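PDB 5GZT: chitinase from Paenibacillus sp. FPU-7, which probably hydrolyses chitin and chitodextrins endolytically, cutting beta-1,4 linkages between N-acetylglucosamine units at random along the chain. Local coordinates for residues 408-412 with 413-417; 461-464 with 465-469; 1050-1053 with 1054-1058; 1092-1095 with 1096-1099. All coordinates share one frame; numbering follows the deposited sequence.

The four contacts are local and fall in pairs, one in each of the two glycoside hydrolase family 18 modules, TIM barrels by family. Interactions 1 and 2 come first along the chain, their centres 11 Å apart: the loop after strand 403-407 packs on helix 461-464 and the loop that follows it, with Tyr413 CD1 3.4 Å from Ser466 OG. Interactions 3 and 4 follow in the second module, centres 17 Å apart, at the starts of helices 1052-1058 and 1093-1106. Contacts of one pair lie 56 to 69 Å, centre to centre, from those of the other, and the immunoglobulin-like domain comes between the modules in sequence. Each pair thus belongs to its own family 18 module, each probably catalytic.

Interaction 1: residues 408-412 with 413-417; sequences WEYPV and YGAWG
Glu409 reaches the second half of the turn through its carbonyl, with O lying 3.8 Å from Ala415 CB. It lies in the loop after strand 403-407 and ends the DxxDxDxE signature of family 18, whose glutamate serves as proton donor in relatives. The carboxylate leads away from residues 413-417, and a cis peptide joins Glu409 to Tyr410. The Tyr410 ring is gripped on both faces. Over one, displaced toward the rim, sits the hydroxyl of Tyr413, with OH 3.4 Å from Tyr410 CG; against the other lies Glu409 CB, over the ring centre. The two tyrosine rings are nearly parallel (12° between planes) but laterally displaced, so that one ring does not stack squarely on the other. Ala415 CB touches the same ring at Tyr410 CD2, 3.7 Å away. Tyr410 O takes a weak hydrogen bond from Gly414 N (2.8 Å). Pro411 O accepts from Tyr413 N at 2.9 Å, closing a gamma turn centred on Val412, whose positive phi and negative psi are those of the classic form. With chi1 at 64°, the Tyr413 ring is swung back over this turn, bringing CD1 to 3.2 Å from Pro411 O. Val412 itself is tied outward, N to Asp425 and O to Ser421, while residues 414-416, all with positive phi, wind on in a left-handed sense. Tyr413 also leans on Thr462 and Tyr463. Backbone bonds thus set the reversal of the chain, one of them weak, and the packing of Tyr413 and Ala415 probably helps to hold the Tyr410 ring beside the signature glutamate.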
loop_
_atom_site.group_PDB
_atom_site.type_symbol
_atom_site.label_atom_id
_atom_site.label_comp_id
_atom_site.label_asym_id
_atom_site.label_seq_id
_atom_site.Cartn_x
_atom_site.Cartn_y
_atom_site.Cartn_z
ATOM N N TRP B 408 12.906 12.640 -3.871
ATOM C CA TRP B 408 14.077 13.329 -4.385
ATOM C C TRP B 408 15.201 12.373 -4.589
ATOM O O TRP B 408 15.678 11.669 -3.648
ATOM C CB TRP B 408 14.420 14.469 -3.424
ATOM C CG TRP B 408 15.644 15.354 -3.568
ATOM C CD1 TRP B 408 16.699 15.272 -4.424
ATOM C CD2 TRP B 408 15.912 16.469 -2.706
ATOM N NE1 TRP B 408 17.612 16.273 -4.136
ATOM C CE2 TRP B 408 17.164 16.984 -3.059
ATOM C CE3 TRP B 408 15.195 17.058 -1.636
ATOM C CZ2 TRP B 408 17.720 18.095 -2.430
ATOM C CZ3 TRP B 408 15.789 18.162 -0.961
ATOM C CH2 TRP B 408 17.021 18.658 -1.383
ATOM N N GLU B 409 15.699 12.359 -5.818
ATOM C CA GLU B 409 16.613 11.315 -6.260
ATOM C C GLU B 409 17.889 11.923 -6.789
ATOM O O GLU B 409 18.080 12.044 -7.966
ATOM C CB GLU B 409 15.913 10.342 -7.260
ATOM C CG GLU B 409 14.550 9.817 -6.755
ATOM C CD GLU B 409 13.966 8.640 -7.560
ATOM O OE1 GLU B 409 14.706 8.059 -8.342
ATOM O OE2 GLU B 409 12.774 8.293 -7.380
ATOM N N TYR B 410 18.830 12.295 -5.933
ATOM C CA TYR B 410 18.801 12.195 -4.470
ATOM C C TYR B 410 19.635 13.389 -3.872
ATOM O O TYR B 410 20.600 13.860 -4.499
ATOM C CB TYR B 410 19.470 10.884 -4.007
ATOM C CG TYR B 410 18.997 9.602 -4.706
ATOM C CD1 TYR B 410 17.903 8.879 -4.224
ATOM C CD2 TYR B 410 19.659 9.131 -5.840
ATOM C CE1 TYR B 410 17.474 7.711 -4.857
ATOM C CE2 TYR B 410 19.255 7.970 -6.476
ATOM C CZ TYR B 410 18.161 7.260 -5.977
ATOM O OH TYR B 410 17.762 6.122 -6.635
ATOM N N PRO B 411 19.335 13.796 -2.638
ATOM C CA PRO B 411 20.165 14.797 -1.923
ATOM C C PRO B 411 21.668 14.580 -2.054
ATOM O O PRO B 411 22.137 13.457 -2.002
ATOM C CB PRO B 411 19.718 14.640 -0.467
ATOM C CG PRO B 411 18.321 14.243 -0.599
ATOM C CD PRO B 411 18.255 13.308 -1.789
ATOM N N VAL B 412 22.405 15.677 -2.295
ATOM C CA VAL B 412 23.853 15.762 -2.090
ATOM C C VAL B 412 24.608 15.280 -3.298
ATOM O O VAL B 412 25.305 16.066 -3.955
ATOM C CB VAL B 412 24.393 15.064 -0.813
ATOM C CG1 VAL B 412 25.904 15.201 -0.733
ATOM C CG2 VAL B 412 23.764 15.648 0.437
ATOM N N TYR B 413 24.443 14.001 -3.612
ATOM C CA TYR B 413 25.123 13.401 -4.755
ATOM C C TYR B 413 24.298 13.520 -6.073
ATOM O O TYR B 413 24.828 13.368 -7.162
ATOM C CB TYR B 413 25.578 11.961 -4.418
ATOM C CG TYR B 413 24.480 10.905 -4.128
ATOM C CD1 TYR B 413 23.797 10.886 -2.918
ATOM C CD2 TYR B 413 24.191 9.898 -5.052
ATOM C CE1 TYR B 413 22.842 9.925 -2.644
ATOM C CE2 TYR B 413 23.228 8.937 -4.787
ATOM C CZ TYR B 413 22.562 8.948 -3.580
ATOM O OH TYR B 413 21.604 8.013 -3.306
ATOM N N GLY B 414 23.019 13.840 -5.966
ATOM C CA GLY B 414 22.130 14.008 -7.135
ATOM C C GLY B 414 22.150 12.814 -8.088
ATOM O O GLY B 414 22.082 13.000 -9.301
ATOM N N ALA B 415 22.276 11.603 -7.542
ATOM C CA ALA B 415 22.422 10.375 -8.338
ATOM C C ALA B 415 23.583 10.524 -9.286
ATOM O O ALA B 415 23.499 10.096 -10.424
ATOM C CB ALA B 415 21.132 10.061 -9.102
ATOM N N TRP B 416 24.631 11.195 -8.803
ATOM C CA TRP B 416 25.882 11.468 -9.524
ATOM C C TRP B 416 25.758 12.281 -10.810
ATOM O O TRP B 416 26.178 11.829 -11.858
ATOM C CB TRP B 416 26.654 10.144 -9.725
ATOM C CG TRP B 416 26.703 9.312 -8.440
ATOM C CD1 TRP B 416 26.059 8.119 -8.191
ATOM C CD2 TRP B 416 27.389 9.651 -7.233
ATOM N NE1 TRP B 416 26.316 7.690 -6.904
ATOM C CE2 TRP B 416 27.133 8.610 -6.294
ATOM C CE3 TRP B 416 28.200 10.743 -6.845
ATOM C CZ2 TRP B 416 27.670 8.623 -4.990
ATOM C CZ3 TRP B 416 28.733 10.759 -5.541
ATOM C CH2 TRP B 416 28.456 9.704 -4.630
ATOM N N GLY B 417 25.205 13.501 -10.727
ATOM C CA GLY B 417 25.099 14.403 -11.886
ATOM C C GLY B 417 23.802 14.398 -12.696
ATOM O O GLY B 417 23.583 15.275 -13.541
#

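Interaction 2: residues 461-464 with 465-469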
loop_
_atom_site.group_PDB
_atom_site.type_symbol
_atom_site.label_atom_id
_atom_site.label_comp_id
_atom_site.label_asym_id
_atom_site.label_seq_id
_atom_site.Cartn_x
_atom_site.Cartn_y
_atom_site.Cartn_z
ATOM N N LYS B 461 23.993 2.892 1.086
ATOM C CA LYS B 461 24.656 3.580 2.178
ATOM C C LYS B 461 24.925 5.071 1.794
ATOM O O LYS B 461 24.740 5.927 2.637
ATOM C CB LYS B 461 25.922 2.848 2.646
ATOM C CG LYS B 461 26.556 3.631 3.808
ATOM C CD LYS B 461 27.115 2.815 4.967
ATOM C CE LYS B 461 27.929 3.707 5.947
ATOM N NZ LYS B 461 29.090 4.397 5.245
ATOM N N THR B 462 25.275 5.362 0.529
ATOM C CA THR B 462 25.418 6.749 0.047
ATOM C C THR B 462 24.186 7.575 0.324
ATOM O O THR B 462 24.267 8.706 0.832
ATOM C CB THR B 462 25.709 6.795 -1.441
ATOM O OG1 THR B 462 26.850 5.980 -1.721
ATOM C CG2 THR B 462 25.990 8.209 -1.911
ATOM N N TYR B 463 23.028 7.016 0.037
ATOM C CA TYR B 463 21.810 7.717 0.363
ATOM C C TYR B 463 21.630 7.983 1.884
ATOM O O TYR B 463 21.244 9.065 2.252
ATOM C CB TYR B 463 20.558 6.978 -0.163
ATOM C CG TYR B 463 19.306 7.750 0.123
ATOM C CD1 TYR B 463 18.665 7.587 1.296
ATOM C CD2 TYR B 463 18.794 8.721 -0.791
ATOM C CE1 TYR B 463 17.533 8.346 1.617
ATOM C CE2 TYR B 463 17.665 9.477 -0.477
ATOM C CZ TYR B 463 17.055 9.309 0.741
ATOM O OH TYR B 463 15.880 9.949 1.106
ATOM N N THR B 464 21.799 6.988 2.740
ATOM C CA THR B 464 21.618 7.156 4.198
ATOM C C THR B 464 22.619 8.224 4.831
ATOM O O THR B 464 22.284 8.966 5.774
ATOM C CB THR B 464 21.732 5.793 4.930
ATOM O OG1 THR B 464 22.896 5.130 4.504
ATOM C CG2 THR B 464 20.527 4.920 4.595
ATOM N N ASP B 465 23.810 8.240 4.251
ATOM C CA ASP B 465 24.883 9.212 4.513
ATOM C C ASP B 465 24.557 10.625 4.035
ATOM O O ASP B 465 25.227 11.550 4.449
ATOM C CB ASP B 465 26.164 8.792 3.795
ATOM C CG ASP B 465 26.925 7.677 4.511
ATOM O OD1 ASP B 465 26.653 7.308 5.671
ATOM O OD2 ASP B 465 27.858 7.187 3.887
ATOM N N SER B 466 23.546 10.785 3.175
ATOM C CA SER B 466 23.198 12.052 2.563
ATOM C C SER B 466 21.965 12.684 3.179
ATOM O O SER B 466 21.592 13.797 2.793
ATOM C CB SER B 466 22.968 11.848 1.057
ATOM O OG SER B 466 24.154 11.357 0.429
ATOM N N VAL B 467 21.342 12.017 4.142
ATOM C CA VAL B 467 20.141 12.543 4.759
ATOM C C VAL B 467 20.224 12.297 6.267
ATOM O O VAL B 467 21.118 11.573 6.743
ATOM C CB VAL B 467 18.822 11.930 4.184
ATOM C CG1 VAL B 467 18.718 12.079 2.666
ATOM C CG2 VAL B 467 18.722 10.459 4.531
ATOM N N GLU B 468 19.295 12.928 6.980
ATOM C CA GLU B 468 19.279 12.982 8.468
ATOM C C GLU B 468 18.134 12.162 9.007
ATOM O O GLU B 468 17.062 12.679 9.390
ATOM C CB GLU B 468 19.242 14.456 8.979
ATOM C CG GLU B 468 20.424 15.310 8.467
ATOM C CD GLU B 468 20.437 16.781 8.973
ATOM O OE1 GLU B 468 19.394 17.483 8.929
ATOM O OE2 GLU B 468 21.532 17.203 9.400
ATOM N N LEU B 469 18.354 10.844 9.020
ATOM C CA LEU B 469 17.239 9.924 9.200
ATOM C C LEU B 469 16.551 10.134 10.522
ATOM O O LEU B 469 15.297 10.213 10.604
ATOM C CB LEU B 469 17.681 8.446 9.023
ATOM C CG LEU B 469 18.160 8.071 7.625
ATOM C CD1 LEU B 469 18.865 6.738 7.663
ATOM C CD2 LEU B 469 16.979 8.023 6.681
#
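Lys461 and Asp465 pair one turn apart where the short helix 461-464, which follows barrel strand 452-457 of this TIM-barrel module, gives way to loop. The Asp465 side chain starts close to the helix: CB lies 3.4 Å from Lys461 O and about as far from Thr462 O. CG stays over the same Lys461 carbonyl, and the carboxylate then parts. OD2 turns to Lys461 NZ at 3.3 Å, a salt bridge with a weak hydrogen bond, whereas OD1 is nearer the flank of the lysine chain, as close to CE as to NZ. Lys461 gets there by bends at chi2 and chi4 that bring its amine alongside OD2, beside the carboxylate and not over it; both residues are exposed.

Lys461 O is gripped twice, by Asp465 N almost along the C=O axis (163° at the hydrogen) and by Thr464 OG1 at 2.7 Å from one side. A chi1 of 50° leaves this hydroxyl flanked by its own N and C and directed back at the preceding turn. Ser466 adds two more bonds as the helix closes: OG donates to Thr462 O at 2.7 Å, and N donates to Tyr463 O from well above the carbonyl plane. The buried face joins Tyr463 with Val467 and Thr464 with Leu469, next to Phe429 of helix 425-447 and Tyr517 of helix 510-519. Val467 CG1 makes an off-centre CH-pi contact with the Tyr463 ring, 4.2 Å from its centroid, and comes within 3.8 Å of Tyr463 CZ.

Interaction 3: residues 1050-1053 with 1054-1058; sequences PTYN and DLVKD
Thr1051 and Asp1054 clasp each other in a capping box at the start of helix 1052-1058. Asp1054 N donates to Thr1051 OG1 at 3.1 Å, nearly straight (167° at the hydrogen), and Thr1051 N returns the bond to Asp1054 OD2 at 3.2 Å, arriving from above the carboxylate plane. A chi1 of 59° tucks the threonine OG1 in between its backbone neighbours, from where it can meet Asp1054 N. Regular helix bonds follow: Leu1055 N to Thr1051 O, Val1056 N to Tyr1052 O and Lys1057 N to Asn1053 O.

The ionic contacts are long. Lys1057 NZ stands between two carboxylates, 3.4 Å from Asp1054 OD1, a salt bridge with a weak hydrogen bond, and 3.5 Å from Asp1058 OD2, in a network along the helix flank. Among apolar contacts, Val1056 CG2 lies 3.6 Å from Tyr1052 CE2, Leu1055 CD1 approaches Tyr1052 CD1, and Pro1050 CB meets Leu1055 CD2 at 4.3 Å. The Asn1053 amide points elsewhere, bonded to Ile1120 N and Ser1117 O.

Asp1054 therefore does double duty: one oxygen caps a backbone N-H ahead of the helix and the other meets a lysine, and its negative charge beside the helix N-terminus probably interacts favourably with the dipole.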
loop_
_atom_site.group_PDB
_atom_site.type_symbol
_atom_site.label_atom_id
_atom_site.label_comp_id
_atom_site.label_asym_id
_atom_site.label_seq_id
_atom_site.Cartn_x
_atom_site.Cartn_y
_atom_site.Cartn_z
ATOM N N PRO B 1050 -35.602 -7.341 -26.011
ATOM C CA PRO B 1050 -35.570 -7.727 -27.429
ATOM C C PRO B 1050 -34.785 -8.995 -27.779
ATOM O O PRO B 1050 -33.679 -9.252 -27.310
ATOM C CB PRO B 1050 -34.872 -6.546 -28.121
ATOM C CG PRO B 1050 -34.144 -5.847 -27.054
ATOM C CD PRO B 1050 -34.853 -6.112 -25.761
ATOM N N THR B 1051 -35.325 -9.742 -28.685
ATOM C CA THR B 1051 -34.686 -10.937 -29.097
ATOM C C THR B 1051 -33.664 -10.594 -30.145
ATOM O O THR B 1051 -33.675 -9.457 -30.697
ATOM C CB THR B 1051 -35.708 -11.831 -29.761
ATOM O OG1 THR B 1051 -36.286 -11.158 -30.877
ATOM C CG2 THR B 1051 -36.824 -12.169 -28.786
ATOM N N TYR B 1052 -32.788 -11.536 -30.467
ATOM C CA TYR B 1052 -31.870 -11.307 -31.566
ATOM C C TYR B 1052 -32.659 -10.893 -32.846
ATOM O O TYR B 1052 -32.234 -9.978 -33.573
ATOM C CB TYR B 1052 -30.982 -12.488 -31.839
ATOM C CG TYR B 1052 -29.869 -12.213 -32.842
ATOM C CD1 TYR B 1052 -28.725 -11.509 -32.451
ATOM C CD2 TYR B 1052 -29.957 -12.690 -34.175
ATOM C CE1 TYR B 1052 -27.687 -11.263 -33.358
ATOM C CE2 TYR B 1052 -28.925 -12.460 -35.082
ATOM C CZ TYR B 1052 -27.792 -11.746 -34.665
ATOM O OH TYR B 1052 -26.752 -11.529 -35.527
ATOM N N ASN B 1053 -33.807 -11.504 -33.101
ATOM C CA ASN B 1053 -34.589 -11.091 -34.275
ATOM C C ASN B 1053 -34.998 -9.589 -34.200
ATOM O O ASN B 1053 -35.060 -8.901 -35.197
ATOM C CB ASN B 1053 -35.916 -11.819 -34.324
ATOM C CG ASN B 1053 -35.796 -13.296 -34.415
ATOM O OD1 ASN B 1053 -35.073 -13.879 -35.262
ATOM N ND2 ASN B 1053 -36.601 -13.946 -33.591
ATOM N N ASP B 1054 -35.421 -9.129 -33.022
ATOM C CA ASP B 1054 -35.676 -7.737 -32.847
ATOM C C ASP B 1054 -34.392 -6.936 -33.136
ATOM O O ASP B 1054 -34.458 -5.872 -33.792
ATOM C CB ASP B 1054 -36.171 -7.412 -31.449
ATOM C CG ASP B 1054 -37.511 -8.057 -31.124
ATOM O OD1 ASP B 1054 -38.213 -8.377 -32.074
ATOM O OD2 ASP B 1054 -37.831 -8.264 -29.918
ATOM N N LEU B 1055 -33.237 -7.429 -32.672
ATOM C CA LEU B 1055 -32.012 -6.709 -32.867
ATOM C C LEU B 1055 -31.798 -6.551 -34.343
ATOM O O LEU B 1055 -31.450 -5.431 -34.804
ATOM C CB LEU B 1055 -30.785 -7.352 -32.205
ATOM C CG LEU B 1055 -30.765 -7.455 -30.691
ATOM C CD1 LEU B 1055 -29.396 -7.996 -30.280
ATOM C CD2 LEU B 1055 -31.028 -6.091 -30.068
ATOM N N VAL B 1056 -32.041 -7.622 -35.072
ATOM C CA VAL B 1056 -31.797 -7.625 -36.493
ATOM C C VAL B 1056 -32.694 -6.608 -37.209
ATOM O O VAL B 1056 -32.195 -5.811 -37.957
ATOM C CB VAL B 1056 -31.949 -9.015 -37.119
ATOM C CG1 VAL B 1056 -32.041 -8.958 -38.669
ATOM C CG2 VAL B 1056 -30.770 -9.862 -36.718
ATOM N N LYS B 1057 -33.995 -6.628 -36.991
ATOM C CA LYS B 1057 -34.851 -5.736 -37.782
ATOM C C LYS B 1057 -34.931 -4.272 -37.265
ATOM O O LYS B 1057 -35.199 -3.376 -38.049
ATOM C CB LYS B 1057 -36.217 -6.373 -38.037
ATOM C CG LYS B 1057 -37.081 -6.591 -36.818
ATOM C CD LYS B 1057 -38.357 -7.355 -37.214
ATOM C CE LYS B 1057 -39.197 -7.785 -35.999
ATOM N NZ LYS B 1057 -39.268 -6.788 -34.868
ATOM N N ASP B 1058 -34.649 -4.028 -35.985
ATOM C CA ASP B 1058 -34.905 -2.730 -35.354
ATOM C C ASP B 1058 -33.683 -2.012 -34.769
ATOM O O ASP B 1058 -33.865 -0.902 -34.281
ATOM C CB ASP B 1058 -35.875 -2.871 -34.153
ATOM C CG ASP B 1058 -37.270 -3.377 -34.529
ATOM O OD1 ASP B 1058 -37.641 -3.397 -35.708
ATOM O OD2 ASP B 1058 -38.016 -3.753 -33.595
#

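Interaction 4: residues 1092-1095 with 1096-1099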
loop_
_atom_site.group_PDB
_atom_site.type_symbol
_atom_site.label_atom_id
_atom_site.label_comp_id
_atom_site.label_asym_id
_atom_site.label_seq_id
_atom_site.Cartn_x
_atom_site.Cartn_y
_atom_site.Cartn_z
ATOM N N ASP B 1092 -23.743 -12.534 -29.369
ATOM C CA ASP B 1092 -23.774 -12.639 -30.849
ATOM C C ASP B 1092 -22.965 -13.786 -31.346
ATOM O O ASP B 1092 -22.558 -14.650 -30.528
ATOM C CB ASP B 1092 -23.370 -11.302 -31.530
ATOM C CG ASP B 1092 -21.856 -11.013 -31.472
ATOM O OD1 ASP B 1092 -21.095 -11.792 -30.827
ATOM O OD2 ASP B 1092 -21.470 -9.959 -32.050
ATOM N N GLU B 1093 -22.710 -13.851 -32.653
ATOM C CA GLU B 1093 -21.966 -14.979 -33.152
ATOM C C GLU B 1093 -20.557 -15.103 -32.593
ATOM O O GLU B 1093 -20.048 -16.220 -32.446
ATOM C CB GLU B 1093 -21.878 -15.012 -34.672
ATOM C CG GLU B 1093 -23.187 -15.209 -35.393
ATOM C CD GLU B 1093 -23.125 -14.521 -36.748
ATOM O OE1 GLU B 1093 -23.288 -13.311 -36.748
ATOM O OE2 GLU B 1093 -22.856 -15.168 -37.752
ATOM N N GLU B 1094 -19.931 -13.986 -32.281
ATOM C CA GLU B 1094 -18.577 -13.989 -31.795
ATOM C C GLU B 1094 -18.572 -14.424 -30.325
ATOM O O GLU B 1094 -17.730 -15.226 -29.881
ATOM C CB GLU B 1094 -17.940 -12.560 -31.901
ATOM C CG GLU B 1094 -16.442 -12.659 -32.219
ATOM C CD GLU B 1094 -15.647 -11.357 -32.135
ATOM O OE1 GLU B 1094 -16.258 -10.268 -32.123
ATOM O OE2 GLU B 1094 -14.397 -11.443 -31.975
ATOM N N SER B 1095 -19.429 -13.832 -29.519
ATOM C CA SER B 1095 -19.428 -14.201 -28.113
ATOM C C SER B 1095 -19.835 -15.677 -27.927
ATOM O O SER B 1095 -19.290 -16.345 -27.068
ATOM C CB SER B 1095 -20.263 -13.294 -27.264
ATOM O OG SER B 1095 -21.639 -13.422 -27.554
ATOM N N LEU B 1096 -20.699 -16.209 -28.788
ATOM C CA LEU B 1096 -21.118 -17.602 -28.630
ATOM C C LEU B 1096 -20.015 -18.539 -29.050
ATOM O O LEU B 1096 -19.829 -19.598 -28.449
ATOM C CB LEU B 1096 -22.408 -17.907 -29.405
ATOM C CG LEU B 1096 -23.577 -17.172 -28.797
ATOM C CD1 LEU B 1096 -24.777 -17.222 -29.751
ATOM C CD2 LEU B 1096 -24.012 -17.762 -27.485
ATOM N N LYS B 1097 -19.220 -18.129 -30.041
ATOM C CA LYS B 1097 -18.014 -18.873 -30.377
ATOM C C LYS B 1097 -17.133 -18.960 -29.184
ATOM O O LYS B 1097 -16.609 -20.074 -28.878
ATOM C CB LYS B 1097 -17.249 -18.256 -31.526
ATOM C CG LYS B 1097 -15.903 -18.884 -31.794
ATOM C CD LYS B 1097 -15.374 -18.456 -33.147
ATOM C CE LYS B 1097 -14.108 -17.662 -33.037
ATOM N NZ LYS B 1097 -14.410 -16.305 -32.505
ATOM N N TYR B 1098 -16.901 -17.840 -28.512
ATOM C CA TYR B 1098 -16.016 -17.893 -27.367
ATOM C C TYR B 1098 -16.608 -18.759 -26.167
ATOM O O TYR B 1098 -15.845 -19.297 -25.403
ATOM C CB TYR B 1098 -15.693 -16.503 -26.892
ATOM C CG TYR B 1098 -14.571 -15.817 -27.700
ATOM C CD1 TYR B 1098 -13.274 -16.032 -27.389
ATOM C CD2 TYR B 1098 -14.856 -14.908 -28.704
ATOM C CE1 TYR B 1098 -12.250 -15.417 -28.114
ATOM C CE2 TYR B 1098 -13.853 -14.295 -29.470
ATOM C CZ TYR B 1098 -12.552 -14.531 -29.140
ATOM O OH TYR B 1098 -11.542 -13.938 -29.795
ATOM N N LYS B 1099 -17.940 -18.755 -25.977
ATOM C CA LYS B 1099 -18.620 -19.634 -24.949
ATOM C C LYS B 1099 -18.352 -21.079 -25.272
ATOM O O LYS B 1099 -18.010 -21.850 -24.394
ATOM C CB LYS B 1099 -20.104 -19.356 -24.910
ATOM C CG LYS B 1099 -20.335 -18.024 -24.182
ATOM C CD LYS B 1099 -21.794 -17.668 -23.983
ATOM C CE LYS B 1099 -21.847 -16.425 -23.092
ATOM N NZ LYS B 1099 -23.226 -16.003 -22.761
HETATM O O HOH W 1 -12.180 -11.035 -30.221
HETATM O O HOH W 2 -12.892 -13.484 -32.473
#
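Glu1094 and Tyr1098, one turn apart, run side by side in the same direction, with Glu1094 OE2 lying in plane at the ring edge, 3.8 Å from Tyr1098 CE2. The carboxylate and ring planes are 51° apart. Two waters complete this polar flank: water 1 donates to Glu1094 OE2 at 2.9 Å and is bonded to Tyr1098 OH, while water 2 donates to Glu1094 OE2 at 2.6 Å and accepts a weak hydrogen bond from Lys1097 NZ. The lysine, bent at chi3 and chi4, thus meets the glutamate through water. Among the charged pairs, Glu1094 OE1 forms a salt bridge with Arg1066, and extended Lys1099 sends NZ to Asp1091.

At the amino end of helix 1093-1106 the pattern is a capping box. Ser1095 N donates to Asp1092 OD1 at 2.9 Å, almost straight (170° at the hydrogen), and Asp1092 N gives its hydrogen to Ser1095 OG, also at 2.9 Å. Glu1094 N adds a weak bond to the same OD1; Asp1092 OD2 pairs with Arg1066, and Ser1095 OG also bonds to Asp1091.

Backbone bonds link each residue from Leu1096 to Lys1099 with the one four earlier. Leu1096 packs on Ile1128 of helix 1123-1133, its CG making a close approach within the first turn, 3.2 Å from Asp1092 O.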